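Local coordinates for protein L-2,4-diaminobutyric acid acetyltransferase (Geobacillus sp., PDB 6SLL) that acetylates L-2,4-diaminobutyric acid with acetyl coenzyme A as donor, a step in the biosynthesis of the chemical chaperone ectoine, at residues L53-M62 with V71-S79. Sequence-based numbering, arbitrary orientation.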
ATOM      1  N   LEU B  53       1.401   1.612  -6.418  1.00  9.40           N
ATOM      2  CA  LEU B  53       0.597   2.805  -6.298  1.00  9.60           C
ATOM      3  C   LEU B  53       0.336   3.427  -7.625  1.00  9.83           C
ATOM      4  O   LEU B  53      -0.784   3.842  -7.911  1.00 11.77           O
ATOM      5  CB  LEU B  53       1.321   3.775  -5.334  1.00  9.70           C
ATOM      6  CG  LEU B  53       1.298   3.370  -3.864  1.00 10.19           C
ATOM      7  CD1 LEU B  53       2.326   4.136  -3.065  1.00 11.06           C
ATOM      8  CD2 LEU B  53      -0.081   3.594  -3.237  1.00 11.94           C
ATOM      9  N   GLY B  54       1.330   3.498  -8.506  1.00  9.05           N
ATOM     10  CA  GLY B  54       1.187   4.000  -9.838  1.00  9.54           C
ATOM     11  C   GLY B  54       0.296   3.170 -10.713  1.00 10.33           C
ATOM     12  O   GLY B  54      -0.199   3.682 -11.709  1.00 13.38           O
ATOM     13  N   ASP B  55       0.151   1.884 -10.406  1.00 10.12           N
ATOM     14  CA  ASP B  55      -0.678   1.010 -11.187  0.80 10.35           C
ATOM     15  C   ASP B  55      -2.086   0.957 -10.642  1.00 10.25           C
ATOM     16  O   ASP B  55      -3.027   1.459 -11.242  1.00 14.59           O
ATOM     17  CB  ASP B  55      -0.034  -0.361 -11.198  0.80 10.31           C
ATOM     18  CG  ASP B  55      -0.694  -1.363 -12.069  0.80 12.30           C
ATOM     19  OD1 ASP B  55      -1.875  -1.145 -12.445  0.80 12.70           O
ATOM     20  OD2 ASP B  55       0.087  -2.326 -12.423  0.80 13.64           O
ATOM     21  N   TYR B  56      -2.277   0.424  -9.454  1.00  9.15           N
ATOM     22  CA  TYR B  56      -3.620   0.131  -8.890  1.00  8.83           C
ATOM     23  C   TYR B  56      -4.264   1.335  -8.230  1.00  8.30           C
ATOM     24  O   TYR B  56      -5.503   1.357  -8.154  1.00  9.23           O
ATOM     25  CB  TYR B  56      -3.509  -1.050  -7.949  1.00  8.84           C
ATOM     26  CG  TYR B  56      -3.156  -2.335  -8.594  1.00  9.88           C
ATOM     27  CD1 TYR B  56      -4.123  -3.132  -9.155  1.00 10.60           C
ATOM     28  CD2 TYR B  56      -1.867  -2.769  -8.679  1.00 10.32           C
ATOM     29  CE1 TYR B  56      -3.807  -4.273  -9.849  1.00 11.01           C
ATOM     30  CE2 TYR B  56      -1.511  -3.916  -9.381  1.00 11.06           C
ATOM     31  CZ  TYR B  56      -2.508  -4.664  -9.960  1.00 10.96           C
ATOM     32  OH  TYR B  56      -2.172  -5.817 -10.664  1.00 12.01           O
ATOM     33  N   PHE B  57      -3.496   2.270  -7.715  1.00  9.01           N
ATOM     34  CA  PHE B  57      -3.992   3.355  -6.890  1.00  8.72           C
ATOM     35  C   PHE B  57      -3.910   4.713  -7.559  1.00  8.63           C
ATOM     36  O   PHE B  57      -4.119   5.750  -6.951  1.00  9.39           O
ATOM     37  CB  PHE B  57      -3.364   3.386  -5.506  1.00  8.46           C
ATOM     38  CG  PHE B  57      -3.652   2.189  -4.699  1.00  8.81           C
ATOM     39  CD1 PHE B  57      -4.847   2.111  -3.949  1.00 10.09           C
ATOM     40  CD2 PHE B  57      -2.835   1.113  -4.658  1.00 10.37           C
ATOM     41  CE1 PHE B  57      -5.123   1.012  -3.183  1.00 11.05           C
ATOM     42  CE2 PHE B  57      -3.132  -0.020  -3.915  1.00 11.90           C
ATOM     43  CZ  PHE B  57      -4.280  -0.063  -3.164  1.00 12.13           C
ATOM     44  N   ASN B  58      -3.541   4.746  -8.874  1.00  9.64           N
ATOM     45  CA  ASN B  58      -3.095   6.053  -9.434  0.70 10.20           C
ATOM     46  C   ASN B  58      -4.225   7.030  -9.567  1.00  9.96           C
ATOM     47  O   ASN B  58      -3.988   8.232  -9.628  1.00 12.04           O
ATOM     48  CB  ASN B  58      -2.341   5.922 -10.709  0.70 11.51           C
ATOM     49  CG  ASN B  58      -3.096   5.362 -11.841  0.70 12.67           C
ATOM     50  OD1 ASN B  58      -4.168   4.767 -11.737  0.70 14.30           O
ATOM     51  ND2 ASN B  58      -2.569   5.559 -13.008  0.70 17.29           N
ATOM     52  N   ASP B  59      -5.479   6.565  -9.554  1.00 10.03           N
ATOM     53  CA  ASP B  59      -6.643   7.480  -9.621  1.00 10.66           C
ATOM     54  C   ASP B  59      -6.724   8.405  -8.420  1.00 10.22           C
ATOM     55  O   ASP B  59      -7.396   9.429  -8.518  1.00 11.98           O
ATOM     56  CB  ASP B  59      -7.933   6.659  -9.754  1.00 12.14           C
ATOM     57  CG  ASP B  59      -7.837   5.695 -10.932  1.00 13.03           C
ATOM     58  OD1 ASP B  59      -7.304   4.585 -10.732  1.00 13.21           O
ATOM     59  OD2 ASP B  59      -8.188   6.073 -12.019  1.00 15.70           O
ATOM     60  N   THR B  60      -6.085   8.033  -7.323  1.00  8.83           N
ATOM     61  CA  THR B  60      -6.078   8.814  -6.100  1.00  8.67           C
ATOM     62  C   THR B  60      -4.649   9.186  -5.686  1.00  8.24           C
ATOM     63  O   THR B  60      -4.442   9.376  -4.473  1.00  9.90           O
ATOM     64  CB  THR B  60      -6.825   8.080  -4.977  1.00 10.33           C
ATOM     65  OG1 THR B  60      -6.216   6.810  -4.722  1.00  9.95           O
ATOM     66  CG2 THR B  60      -8.267   7.890  -5.282  1.00 10.87           C
ATOM     67  N   CYS B  61      -3.731   9.300  -6.645  1.00  9.19           N
ATOM     68  CA  CYS B  61      -2.382   9.775  -6.347  1.00  9.13           C
ATOM     69  C   CYS B  61      -2.050  10.930  -7.280  1.00  9.12           C
ATOM     70  O   CYS B  61      -2.727  11.141  -8.313  1.00 10.65           O
ATOM     71  CB  CYS B  61      -1.345   8.644  -6.539  1.00  9.20           C
ATOM     72  SG  CYS B  61      -1.509   7.273  -5.397  1.00  9.67           S
ATOM     73  N   MET B  62      -0.983  11.644  -7.008  0.50  9.76           N
ATOM     74  CA  MET B  62      -0.588  12.836  -7.762  0.50 10.03           C
ATOM     75  C   MET B  62       0.936  12.889  -7.886  0.50  9.50           C
ATOM     76  O   MET B  62       1.653  12.512  -6.928  0.50 10.02           O
ATOM     77  CB  MET B  62      -1.037  14.113  -6.956  0.50 11.67           C
ATOM     78  CG  MET B  62      -0.941  15.398  -7.555  0.50 11.01           C
ATOM     79  SD  MET B  62      -1.757  15.488  -9.260  0.50 14.08           S
ATOM     80  CE  MET B  62      -3.306  15.126  -8.521  0.50 13.43           C
ATOM     81  N   VAL B  71       9.239  16.298  -8.942  1.00 10.85           N
ATOM     82  CA  VAL B  71       9.501  17.147  -7.801  1.00 10.33           C
ATOM     83  C   VAL B  71       8.512  17.004  -6.672  1.00  9.31           C
ATOM     84  O   VAL B  71       8.683  17.595  -5.613  1.00 11.24           O
ATOM     85  CB  VAL B  71       9.728  18.604  -8.208  1.00 11.89           C
ATOM     86  CG1 VAL B  71      10.966  18.756  -9.122  1.00 14.10           C
ATOM     87  CG2 VAL B  71       8.494  19.211  -8.791  1.00 12.04           C
ATOM     88  N   GLY B  72       7.379  16.299  -6.919  1.00  9.33           N
ATOM     89  CA  GLY B  72       6.377  16.110  -5.876  1.00  8.44           C
ATOM     90  C   GLY B  72       5.632  14.855  -6.098  1.00  8.44           C
ATOM     91  O   GLY B  72       5.425  14.386  -7.240  1.00  9.12           O
ATOM     92  N   PHE B  73       5.124  14.293  -4.998  1.00  8.15           N
ATOM     93  CA  PHE B  73       4.267  13.063  -5.041  1.00  8.07           C
ATOM     94  C   PHE B  73       3.339  13.127  -3.854  1.00  8.36           C
ATOM     95  O   PHE B  73       3.730  13.495  -2.732  1.00  9.30           O
ATOM     96  CB  PHE B  73       5.142  11.817  -4.980  1.00  9.21           C
ATOM     97  CG  PHE B  73       4.382  10.514  -4.943  1.00  8.70           C
ATOM     98  CD1 PHE B  73       3.780  10.037  -6.063  1.00  9.62           C
ATOM     99  CD2 PHE B  73       4.368   9.737  -3.810  1.00  9.38           C
ATOM    100  CE1 PHE B  73       3.142   8.813  -6.071  1.00 10.33           C
ATOM    101  CE2 PHE B  73       3.757   8.502  -3.764  1.00 10.10           C
ATOM    102  CZ  PHE B  73       3.140   8.044  -4.908  1.00  9.79           C
ATOM    103  N   ILE B  74       2.104  12.677  -4.102  1.00  7.96           N
ATOM    104  CA  ILE B  74       1.148  12.295  -3.029  1.00  8.18           C
ATOM    105  C   ILE B  74       0.619  10.957  -3.324  1.00  8.21           C
ATOM    106  O   ILE B  74       0.046  10.702  -4.413  1.00  9.87           O
ATOM    107  CB  ILE B  74      -0.017  13.330  -2.863  1.00  9.62           C
ATOM    108  CG1 ILE B  74       0.444  14.629  -2.589  1.00 11.30           C
ATOM    109  CG2 ILE B  74      -0.960  12.797  -1.763  1.00 11.86           C
ATOM    110  CD1 ILE B  74      -0.636  15.623  -2.288  1.00 14.18           C
ATOM    111  N   SER B  75       0.674  10.045  -2.326  1.00  8.73           N
ATOM    112  CA  SER B  75      -0.047   8.796  -2.384  1.00  8.85           C
ATOM    113  C   SER B  75      -1.277   8.859  -1.464  1.00  8.47           C
ATOM    114  O   SER B  75      -1.213   9.373  -0.333  1.00  9.40           O
ATOM    115  CB  SER B  75       0.809   7.653  -1.959  1.00  9.78           C
ATOM    116  OG  SER B  75       1.444   7.878  -0.720  1.00  9.76           O
ATOM    117  N   ALA B  76      -2.389   8.307  -1.955  1.00  8.20           N
ATOM    118  CA  ALA B  76      -3.590   8.236  -1.149  1.00  7.96           C
ATOM    119  C   ALA B  76      -4.406   7.113  -1.672  1.00  8.58           C
ATOM    120  O   ALA B  76      -4.265   6.608  -2.788  1.00  8.72           O
ATOM    121  CB  ALA B  76      -4.380   9.544  -1.244  1.00  9.69           C
ATOM    122  N   PHE B  77      -5.426   6.697  -0.869  1.00  8.60           N
ATOM    123  CA  PHE B  77      -6.393   5.654  -1.247  1.00  9.15           C
ATOM    124  C   PHE B  77      -7.661   5.859  -0.490  1.00  9.37           C
ATOM    125  O   PHE B  77      -7.641   6.389   0.652  1.00 10.07           O
ATOM    126  CB  PHE B  77      -5.838   4.228  -1.082  1.00  9.30           C
ATOM    127  CG  PHE B  77      -5.381   3.933   0.323  1.00  9.68           C
ATOM    128  CD1 PHE B  77      -6.258   3.594   1.345  1.00 10.29           C
ATOM    129  CD2 PHE B  77      -4.053   4.030   0.660  1.00 11.27           C
ATOM    130  CE1 PHE B  77      -5.817   3.382   2.652  1.00 12.31           C
ATOM    131  CE2 PHE B  77      -3.622   3.776   1.962  1.00 12.03           C
ATOM    132  CZ  PHE B  77      -4.478   3.456   2.961  1.00 12.47           C
ATOM    133  N   ARG B  78      -8.796   5.498  -1.067  1.00  9.31           N
ATOM    134  CA  ARG B  78     -10.030   5.497  -0.310  1.00  9.88           C
ATOM    135  C   ARG B  78     -10.069   4.293   0.618  1.00  9.80           C
ATOM    136  O   ARG B  78      -9.718   3.183   0.239  1.00 10.72           O
ATOM    137  CB  ARG B  78     -11.248   5.524  -1.232  1.00 11.24           C
ATOM    138  CG  ARG B  78     -11.237   6.727  -2.087  1.00 14.64           C
ATOM    139  CD  ARG B  78     -12.284   7.213  -2.702  1.00 20.38           C
ATOM    140  NE  ARG B  78     -13.508   7.522  -1.948  1.00 15.54           N
ATOM    141  CZ  ARG B  78     -14.442   8.249  -2.452  1.00 13.87           C
ATOM    142  NH1 ARG B  78     -14.349   8.742  -3.653  1.00 14.60           N
ATOM    143  NH2 ARG B  78     -15.584   8.409  -1.768  1.00 13.80           N
ATOM    144  N   SER B  79     -10.473   4.509   1.882  1.00 10.17           N
ATOM    145  CA  SER B  79     -10.490   3.382   2.831  1.00 10.29           C
ATOM    146  C   SER B  79     -11.480   2.322   2.368  1.00 10.47           C
ATOM    147  O   SER B  79     -12.638   2.642   2.221  1.00 11.77           O
ATOM    148  CB  SER B  79     -10.872   3.983   4.192  1.00 10.87           C
ATOM    149  OG  SER B  79     -11.071   2.895   5.094  1.00 12.52           O
TER
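Met62 and Ile74 form a hydrogen-bonded antiparallel pair in which the backbones grip each other twice. Met62 N donates to Ile74 O in the carbonyl plane (2.9 Å), and Ile74 N returns a nearly straight bond to Met62 O, with an N-H...O angle of 167°. Met62 O is also approached by Phe73 CA in a CA-H...O contact of 3.3 Å. The Met62 and Ile74 side chains leave on the same face, their CB atoms 4.3 Å apart, to meet Met106 of helix 102-112. One step back along the chain Cys61 still lies close to the strand, and at Thr60 the side chain adds a bond of its own, OG1 donating to Ala76 O over 2.8 Å from well above the carbonyl plane. A chi1 of 59° swings OG1 toward the strand, within bonding distance of that oxygen. A valine here would probably keep much of the bulk yet leave Ala76 O without this donor, loosening the chain just before it enters strand 62-66. The segments thus join the end of helix 47-56 to the antiparallel strands 62-66 and 69-78 of the GNAT fold, whose central sheet continues through strand 85-93. On the other face, Cys61 SG lies 3.7 Å from Ser75 CA. Ser75 OG is hydrogen-bonded to Gln90 N, a residue of the diaminobutyrate pocket. Phe57 and Phe77 run side by side, Phe57 CD1 3.7 Å from Phe77 CB. Packing is looser where Leu53 reaches from the helix toward the strand: its CD1 rests against Ser75 CB and stands 4.4 Å from Phe73 CZ, at the edge of that ring. On the partly exposed flank, Asp59 forms a salt bridge with Arg81 of the second subunit.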